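Local coordinates for peptidase C51 domain-containing protein (Streptococcus mutans, PDB 3L9A) that is of unknown function, a C-terminal domain from a phage-associated protein whose CHAP (peptidase C51) family membership suggests peptidoglycan cleavage, at residues V31-P36 and K57-V62; G23-K28 and A41-A46. One frame throughout, in Å; residues are numbered along the deposited sequence.

Contact 1: V31-P36 and K57-V62; sequences VLHVSP and KNIEYV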
ATOM      1  N   VAL A  31      -1.132   2.601 -23.040  1.00  5.45           N
ATOM      2  CA  VAL A  31      -0.413   2.498 -21.774  1.00  5.53           C
ATOM      3  C   VAL A  31      -1.443   2.442 -20.655  1.00  5.27           C
ATOM      4  O   VAL A  31      -2.262   3.357 -20.500  1.00  5.75           O
ATOM      5  CB  VAL A  31       0.573   3.672 -21.580  1.00  5.57           C
ATOM      6  CG1 VAL A  31       1.236   3.603 -20.214  1.00  6.36           C
ATOM      7  CG2 VAL A  31       1.613   3.664 -22.713  1.00  6.99           C
ATOM      8  N   LEU A  32      -1.402   1.343 -19.904  1.00  4.91           N
ATOM      9  CA  LEU A  32      -2.317   1.141 -18.792  1.00  5.20           C
ATOM     10  C   LEU A  32      -1.568   1.294 -17.480  1.00  5.11           C
ATOM     11  O   LEU A  32      -0.535   0.642 -17.259  1.00  5.63           O
ATOM     12  CB  LEU A  32      -2.955  -0.248 -18.865  1.00  5.65           C
ATOM     13  CG  LEU A  32      -3.518  -0.674 -20.219  1.00  6.20           C
ATOM     14  CD1 LEU A  32      -4.245  -2.002 -20.088  1.00  7.69           C
ATOM     15  CD2 LEU A  32      -4.440   0.396 -20.812  1.00  7.78           C
ATOM     16  N   HIS A  33      -2.061   2.195 -16.637  1.00  5.34           N
ATOM     17  CA  HIS A  33      -1.549   2.349 -15.286  1.00  5.20           C
ATOM     18  C   HIS A  33      -2.275   1.355 -14.398  1.00  5.33           C
ATOM     19  O   HIS A  33      -3.508   1.379 -14.317  1.00  6.34           O
ATOM     20  CB  HIS A  33      -1.799   3.761 -14.770  1.00  5.56           C
ATOM     21  CG  HIS A  33      -1.234   4.000 -13.406  1.00  5.45           C
ATOM     22  ND1 HIS A  33      -2.007   3.988 -12.263  1.00  6.11           N
ATOM     23  CD2 HIS A  33       0.041   4.217 -12.998  1.00  5.90           C
ATOM     24  CE1 HIS A  33      -1.230   4.220 -11.213  1.00  7.02           C
ATOM     25  NE2 HIS A  33       0.014   4.375 -11.633  1.00  6.48           N
ATOM     26  N   VAL A  34      -1.514   0.480 -13.742  1.00  4.95           N
ATOM     27  CA  VAL A  34      -2.095  -0.572 -12.918  1.00  5.67           C
ATOM     28  C   VAL A  34      -1.755  -0.311 -11.461  1.00  5.43           C
ATOM     29  O   VAL A  34      -0.580  -0.212 -11.100  1.00  6.02           O
ATOM     30  CB  VAL A  34      -1.580  -1.980 -13.323  1.00  5.67           C
ATOM     31  CG1 VAL A  34      -2.304  -3.070 -12.541  1.00  6.55           C
ATOM     32  CG2 VAL A  34      -1.734  -2.216 -14.834  1.00  6.47           C
ATOM     33  N   SER A  35      -2.792  -0.214 -10.627  1.00  6.10           N
ATOM     34  CA  SER A  35      -2.608  -0.002  -9.202  1.00  6.37           C
ATOM     35  C   SER A  35      -3.228  -1.145  -8.407  1.00  6.13           C
ATOM     36  O   SER A  35      -4.426  -1.140  -8.144  1.00  6.71           O
ATOM     37  CB  SER A  35      -3.213   1.330  -8.760  1.00  6.23           C
ATOM     38  OG  SER A  35      -3.074   1.463  -7.352  1.00  7.06           O
ATOM     39  N   PRO A  36      -2.421  -2.156  -8.055  1.00  6.27           N
ATOM     40  CA  PRO A  36      -2.970  -3.214  -7.202  1.00  6.59           C
ATOM     41  C   PRO A  36      -3.568  -2.699  -5.892  1.00  6.91           C
ATOM     42  O   PRO A  36      -4.609  -3.199  -5.459  1.00  6.90           O
ATOM     43  CB  PRO A  36      -1.758  -4.124  -6.966  1.00  7.01           C
ATOM     44  CG  PRO A  36      -0.955  -3.945  -8.243  1.00  7.66           C
ATOM     45  CD  PRO A  36      -1.043  -2.455  -8.479  1.00  7.05           C
ATOM     46  N   LYS A  57       8.735   8.217  -9.780  1.00  9.59           N
ATOM     47  CA  LYS A  57       9.786   8.191 -10.792  1.00 10.97           C
ATOM     48  C   LYS A  57      10.318   6.793 -11.108  1.00 11.22           C
ATOM     49  O   LYS A  57      10.846   6.567 -12.199  1.00 12.78           O
ATOM     50  CB  LYS A  57      10.927   9.140 -10.415  1.00 11.85           C
ATOM     51  CG  LYS A  57      11.671   8.727  -9.169  1.00 13.27           C
ATOM     52  CD  LYS A  57      12.693   9.773  -8.744  1.00 16.21           C
ATOM     53  CE  LYS A  57      13.378   9.339  -7.455  1.00 18.37           C
ATOM     54  NZ  LYS A  57      14.049  10.477  -6.766  0.70 19.94           N
ATOM     55  N   ASN A  58      10.178   5.869 -10.159  1.00 10.63           N
ATOM     56  CA  ASN A  58      10.708   4.515 -10.326  1.00 11.26           C
ATOM     57  C   ASN A  58       9.700   3.502 -10.870  1.00 10.06           C
ATOM     58  O   ASN A  58       9.996   2.310 -10.937  1.00 10.49           O
ATOM     59  CB  ASN A  58      11.313   4.022  -9.010  1.00 12.71           C
ATOM     60  CG  ASN A  58      12.468   4.890  -8.547  1.00 15.85           C
ATOM     61  OD1 ASN A  58      13.355   5.219  -9.334  1.00 18.77           O
ATOM     62  ND2 ASN A  58      12.449   5.279  -7.279  1.00 19.12           N
ATOM     63  N   ILE A  59       8.521   3.968 -11.280  1.00  8.36           N
ATOM     64  CA  ILE A  59       7.526   3.061 -11.854  1.00  7.66           C
ATOM     65  C   ILE A  59       8.121   2.330 -13.061  1.00  7.43           C
ATOM     66  O   ILE A  59       8.874   2.913 -13.853  1.00  8.43           O
ATOM     67  CB  ILE A  59       6.219   3.809 -12.208  1.00  6.98           C
ATOM     68  CG1 ILE A  59       5.106   2.790 -12.494  1.00  6.98           C
ATOM     69  CG2 ILE A  59       6.421   4.815 -13.361  1.00  7.94           C
ATOM     70  CD1 ILE A  59       3.715   3.397 -12.627  1.00  7.36           C
ATOM     71  N   GLU A  60       7.783   1.051 -13.186  1.00  7.51           N
ATOM     72  CA  GLU A  60       8.305   0.211 -14.265  1.00  7.48           C
ATOM     73  C   GLU A  60       7.255  -0.119 -15.320  1.00  6.64           C
ATOM     74  O   GLU A  60       6.080  -0.288 -15.000  1.00  6.72           O
ATOM     75  CB  GLU A  60       8.826  -1.102 -13.681  1.00  8.99           C
ATOM     76  CG  GLU A  60      10.054  -0.963 -12.801  1.00 12.36           C
ATOM     77  CD  GLU A  60      10.594  -2.312 -12.393  0.70 15.22           C
ATOM     78  OE1 GLU A  60      10.019  -2.929 -11.469  0.50 15.92           O
ATOM     79  OE2 GLU A  60      11.576  -2.759 -13.014  0.50 16.44           O
ATOM     80  N   TYR A  61       7.701  -0.228 -16.573  1.00  6.71           N
ATOM     81  CA  TYR A  61       6.895  -0.805 -17.645  1.00  6.55           C
ATOM     82  C   TYR A  61       7.209  -2.290 -17.658  1.00  6.75           C
ATOM     83  O   TYR A  61       8.191  -2.727 -18.267  1.00  8.31           O
ATOM     84  CB  TYR A  61       7.247  -0.181 -18.996  1.00  7.03           C
ATOM     85  CG  TYR A  61       6.901   1.285 -19.113  1.00  6.29           C
ATOM     86  CD1 TYR A  61       5.747   1.700 -19.779  1.00  6.65           C
ATOM     87  CD2 TYR A  61       7.738   2.265 -18.570  1.00  7.32           C
ATOM     88  CE1 TYR A  61       5.433   3.052 -19.898  1.00  6.35           C
ATOM     89  CE2 TYR A  61       7.427   3.616 -18.676  1.00  7.74           C
ATOM     90  CZ  TYR A  61       6.283   3.999 -19.341  1.00  6.84           C
ATOM     91  OH  TYR A  61       6.013   5.344 -19.433  1.00  7.05           O
ATOM     92  N   VAL A  62       6.391  -3.072 -16.969  1.00  6.18           N
ATOM     93  CA  VAL A  62       6.782  -4.463 -16.713  1.00  6.70           C
ATOM     94  C   VAL A  62       6.476  -5.377 -17.894  1.00  5.92           C
ATOM     95  O   VAL A  62       7.011  -6.483 -17.967  1.00  6.36           O
ATOM     96  CB  VAL A  62       6.126  -5.023 -15.438  1.00  7.41           C
ATOM     97  CG1 VAL A  62       6.573  -4.232 -14.216  1.00  9.08           C
ATOM     98  CG2 VAL A  62       4.614  -5.026 -15.555  1.00  8.23           C
TER
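Across the one strand (11-15) that separates strand 31-35 from strand 61-66 in the mixed five-stranded sheet, Val31 and His33 meet Tyr61 and, just before that strand, Ile59. Strand 11-15 pairs with both sides through backbone bonds, Leu32 with Val13 and Glu60 with Phe12. The closest CA atoms, those of Val31 and Tyr61, are accordingly 9.0 Å apart, so this contact depends on side chains alone. Ile59 reaches across in an extended form, CG1 anti to the backbone N (chi1 -167°) and the next bond also near trans (chi2 170°), which sends CD1 out to the imidazole. There the methyl lies 3.8 Å from His33 CD2, and His33 NE2 is 4.0 Å from the same Ile59 CD1; the methyl approaches the ring obliquely. The second touch is looser: Val31 CG1 stands 4.2 Å from Tyr61 CE1, again at a slant to the phenol ring. The far end of that ring is held by helix 46-55, where Tyr61 OH hydrogen-bonds to Glu49 OE2 and Lys53 NZ, while the ring itself stacks with Phe12. Ile52 of the same helix touches both His33 and Ile59, giving the pair a common apolar neighbour. With 113 Å² buried in all and two small methyl-to-ring contacts, both oblique, the direct attraction is dispersive and weakly directional, which suggests that the relative position of the two segments is set largely by strand 11-15 and by helix 46-55, which packs against both.

Contact 2: G23-K28 and A41-A46; sequences GVHYAK and AFWVIA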
ATOM      1  N   GLY A  23     -14.606  -5.585 -20.877  1.00  6.60           N
ATOM      2  CA  GLY A  23     -15.572  -4.625 -21.377  1.00  6.54           C
ATOM      3  C   GLY A  23     -15.016  -3.293 -21.838  1.00  6.32           C
ATOM      4  O   GLY A  23     -15.788  -2.440 -22.270  1.00  7.65           O
ATOM      5  N   VAL A  24     -13.695  -3.115 -21.756  1.00  5.97           N
ATOM      6  CA  VAL A  24     -13.054  -1.846 -22.094  1.00  6.29           C
ATOM      7  C   VAL A  24     -12.269  -1.985 -23.400  1.00  6.08           C
ATOM      8  O   VAL A  24     -11.457  -2.894 -23.540  1.00  5.89           O
ATOM      9  CB  VAL A  24     -12.085  -1.404 -20.984  1.00  6.69           C
ATOM     10  CG1 VAL A  24     -11.438  -0.081 -21.355  1.00  7.05           C
ATOM     11  CG2 VAL A  24     -12.812  -1.318 -19.631  1.00  7.66           C
ATOM     12  N   HIS A  25     -12.514  -1.089 -24.352  1.00  5.80           N
ATOM     13  CA  HIS A  25     -11.717  -1.035 -25.567  1.00  5.96           C
ATOM     14  C   HIS A  25     -10.364  -0.392 -25.317  1.00  5.66           C
ATOM     15  O   HIS A  25     -10.282   0.707 -24.759  1.00  6.80           O
ATOM     16  CB  HIS A  25     -12.455  -0.250 -26.655  1.00  7.11           C
ATOM     17  CG  HIS A  25     -11.598   0.128 -27.818  1.00  7.40           C
ATOM     18  ND1 HIS A  25     -11.285  -0.752 -28.831  1.00  8.44           N
ATOM     19  CD2 HIS A  25     -10.974   1.291 -28.121  1.00  9.38           C
ATOM     20  CE1 HIS A  25     -10.529  -0.136 -29.724  1.00 10.10           C
ATOM     21  NE2 HIS A  25     -10.316   1.100 -29.312  1.00 10.36           N
ATOM     22  N   TYR A  26      -9.317  -1.070 -25.776  1.00  5.66           N
ATOM     23  CA  TYR A  26      -7.964  -0.513 -25.765  1.00  6.36           C
ATOM     24  C   TYR A  26      -7.391  -0.519 -27.177  1.00  6.13           C
ATOM     25  O   TYR A  26      -7.407  -1.559 -27.847  1.00  6.42           O
ATOM     26  CB  TYR A  26      -7.041  -1.314 -24.839  1.00  6.30           C
ATOM     27  CG  TYR A  26      -7.479  -1.306 -23.392  1.00  6.14           C
ATOM     28  CD1 TYR A  26      -7.541  -0.121 -22.669  1.00  6.39           C
ATOM     29  CD2 TYR A  26      -7.828  -2.484 -22.747  1.00  7.47           C
ATOM     30  CE1 TYR A  26      -7.940  -0.103 -21.338  1.00  6.19           C
ATOM     31  CE2 TYR A  26      -8.238  -2.481 -21.415  1.00  7.60           C
ATOM     32  CZ  TYR A  26      -8.291  -1.289 -20.716  1.00  6.11           C
ATOM     33  OH  TYR A  26      -8.688  -1.293 -19.397  1.00  6.48           O
ATOM     34  N   ALA A  27      -6.859   0.622 -27.622  1.00  6.58           N
ATOM     35  CA  ALA A  27      -6.051   0.646 -28.848  1.00  7.01           C
ATOM     36  C   ALA A  27      -4.772  -0.162 -28.656  1.00  6.78           C
ATOM     37  O   ALA A  27      -4.333  -0.390 -27.526  1.00  6.67           O
ATOM     38  CB  ALA A  27      -5.703   2.080 -29.235  1.00  7.87           C
ATOM     39  N   LYS A  28      -4.162  -0.575 -29.761  1.00  6.78           N
ATOM     40  CA  LYS A  28      -2.798  -1.083 -29.708  1.00  6.87           C
ATOM     41  C   LYS A  28      -1.882   0.000 -29.136  1.00  6.51           C
ATOM     42  O   LYS A  28      -2.013   1.169 -29.483  1.00  7.02           O
ATOM     43  CB  LYS A  28      -2.336  -1.478 -31.113  1.00  7.36           C
ATOM     44  CG  LYS A  28      -0.912  -2.008 -31.170  1.00  9.06           C
ATOM     45  CD  LYS A  28      -0.537  -2.525 -32.560  1.00 11.27           C
ATOM     46  CE  LYS A  28       0.933  -2.919 -32.605  1.00 14.09           C
ATOM     47  NZ  LYS A  28       1.310  -3.550 -33.898  0.70 16.53           N
ATOM     48  N   ALA A  41      -7.008  -0.358 -12.815  1.00  5.57           N
ATOM     49  CA  ALA A  41      -6.119  -0.081 -13.947  1.00  5.73           C
ATOM     50  C   ALA A  41      -6.887   0.766 -14.939  1.00  5.84           C
ATOM     51  O   ALA A  41      -8.082   0.564 -15.137  1.00  6.48           O
ATOM     52  CB  ALA A  41      -5.654  -1.366 -14.615  1.00  6.28           C
ATOM     53  N   PHE A  42      -6.211   1.709 -15.581  1.00  5.60           N
ATOM     54  CA  PHE A  42      -6.889   2.515 -16.587  1.00  5.33           C
ATOM     55  C   PHE A  42      -5.931   2.972 -17.670  1.00  5.33           C
ATOM     56  O   PHE A  42      -4.717   2.977 -17.489  1.00  5.46           O
ATOM     57  CB  PHE A  42      -7.684   3.684 -15.959  1.00  6.08           C
ATOM     58  CG  PHE A  42      -6.860   4.873 -15.538  1.00  5.77           C
ATOM     59  CD1 PHE A  42      -6.954   6.068 -16.243  1.00  7.23           C
ATOM     60  CD2 PHE A  42      -6.067   4.830 -14.393  1.00  6.84           C
ATOM     61  CE1 PHE A  42      -6.237   7.192 -15.843  1.00  8.18           C
ATOM     62  CE2 PHE A  42      -5.333   5.951 -13.990  1.00  7.23           C
ATOM     63  CZ  PHE A  42      -5.425   7.136 -14.710  1.00  8.26           C
ATOM     64  N   TRP A  43      -6.505   3.330 -18.815  1.00  5.21           N
ATOM     65  CA  TRP A  43      -5.766   3.789 -19.973  1.00  5.30           C
ATOM     66  C   TRP A  43      -5.427   5.263 -19.792  1.00  5.20           C
ATOM     67  O   TRP A  43      -6.309   6.114 -19.769  1.00  5.87           O
ATOM     68  CB  TRP A  43      -6.634   3.550 -21.200  1.00  5.75           C
ATOM     69  CG  TRP A  43      -6.034   3.884 -22.535  1.00  5.77           C
ATOM     70  CD1 TRP A  43      -4.751   4.307 -22.807  1.00  6.09           C
ATOM     71  CD2 TRP A  43      -6.703   3.789 -23.797  1.00  5.88           C
ATOM     72  NE1 TRP A  43      -4.599   4.489 -24.170  1.00  6.13           N
ATOM     73  CE2 TRP A  43      -5.783   4.180 -24.794  1.00  6.22           C
ATOM     74  CE3 TRP A  43      -8.003   3.416 -24.176  1.00  6.14           C
ATOM     75  CZ2 TRP A  43      -6.127   4.212 -26.151  1.00  6.34           C
ATOM     76  CZ3 TRP A  43      -8.344   3.455 -25.515  1.00  6.64           C
ATOM     77  CH2 TRP A  43      -7.411   3.849 -26.485  1.00  7.13           C
ATOM     78  N   VAL A  44      -4.135   5.553 -19.648  1.00  5.30           N
ATOM     79  CA  VAL A  44      -3.681   6.925 -19.448  1.00  6.11           C
ATOM     80  C   VAL A  44      -3.387   7.607 -20.771  1.00  6.50           C
ATOM     81  O   VAL A  44      -2.896   6.980 -21.699  1.00  7.63           O
ATOM     82  CB  VAL A  44      -2.421   7.010 -18.524  1.00  6.22           C
ATOM     83  CG1 VAL A  44      -2.777   6.601 -17.105  1.00  8.12           C
ATOM     84  CG2 VAL A  44      -1.231   6.200 -19.068  1.00  7.64           C
ATOM     85  N   ILE A  45      -3.671   8.900 -20.846  1.00  6.26           N
ATOM     86  CA  ILE A  45      -3.174   9.701 -21.960  1.00  7.04           C
ATOM     87  C   ILE A  45      -1.712  10.077 -21.692  1.00  7.22           C
ATOM     88  O   ILE A  45      -1.225   9.970 -20.553  1.00  6.49           O
ATOM     89  CB  ILE A  45      -4.044  10.958 -22.233  1.00  7.36           C
ATOM     90  CG1 ILE A  45      -4.010  11.944 -21.057  1.00  7.87           C
ATOM     91  CG2 ILE A  45      -5.471  10.553 -22.609  1.00  8.66           C
ATOM     92  CD1 ILE A  45      -4.529  13.345 -21.409  1.00  9.56           C
ATOM     93  N   ALA A  46      -1.009  10.533 -22.724  1.00  7.52           N
ATOM     94  CA  ALA A  46       0.424  10.803 -22.575  1.00  8.00           C
ATOM     95  C   ALA A  46       0.728  11.756 -21.426  1.00  7.35           C
ATOM     96  O   ALA A  46       1.673  11.533 -20.658  1.00  7.39           O
ATOM     97  CB  ALA A  46       1.025  11.326 -23.883  1.00  9.02           C
TER
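His25 meets Trp43 first through its backbone: His25 O lies 3.4 Å from Trp43 CZ3, the carbonyl approaching the six-membered part of the indole at a slant. The imidazole adds little, its CD2 staying 4.3 Å from Trp43 CZ3. Tyr26 follows with a broader contact. Its side chain and that of Trp43 run past one another in opposite directions; the phenol meets CB and CE3 of Trp43, while the backbone of His25 and Ala27 meets CZ3 and CH2. Trp43 CE3 sits at the edge of the phenol ring, close to its plane, 3.9 Å from Tyr26 CD1, and Trp43 CB is likewise 3.9 Å from Tyr26 CE1. Beyond the ring, Tyr26 OH hydrogen-bonds to the backbone O of Glu83. This segment contributes one arm of the small antiparallel hairpin 19-21/24-26, paired by backbone bonds between Tyr26 and Tyr19, whereas Trp43 belongs to strand 40-43 of the main mixed sheet. The indole therefore bridges hairpin and sheet, and Trp43 supplies 100 Å² of the 213 Å² buried. Its CG is anti to the backbone N (chi1 -177°), a setting that extends the ring system from the sheet strand toward the hairpin. Leaving the hairpin, Ala27 meets the benzo part of the indole at a slant, with both backbone and side chain. Ala27 N is 3.5 Å from Trp43 CH2, and Ala27 CB lies 3.7 Å from Trp43 CH2, with Trp43 CZ2 only slightly farther. Lys85 makes a cation-pi contact with the indole, and Trp43 NE1 hydrogen-bonds to a glycerol probably taken up from the crystallisation liquor.

Overall arrangement
From the N terminus, strand 11-15 comes first, then the hairpin 19-21/24-26, whose second arm and exit lie in residues 23-28, the first half of contact 2. Strand 31-35 opens contact 1 before contact 2 is closed by residues 41-46, and contact 1 closes only after helix 46-55, at residues 57-62. The two loops therefore cross rather than nest. Their centres are 13 Å apart, on opposite sides of the chain's centre, yet they join directly where strands 31-35 and 40-43 pair: His33 N lies 2.9 Å from Phe42 O, a probable hydrogen bond. Contact 2 ties the hairpin to the main sheet, while contact 1 spans strand 11-15 toward the sheet's 61-66 edge.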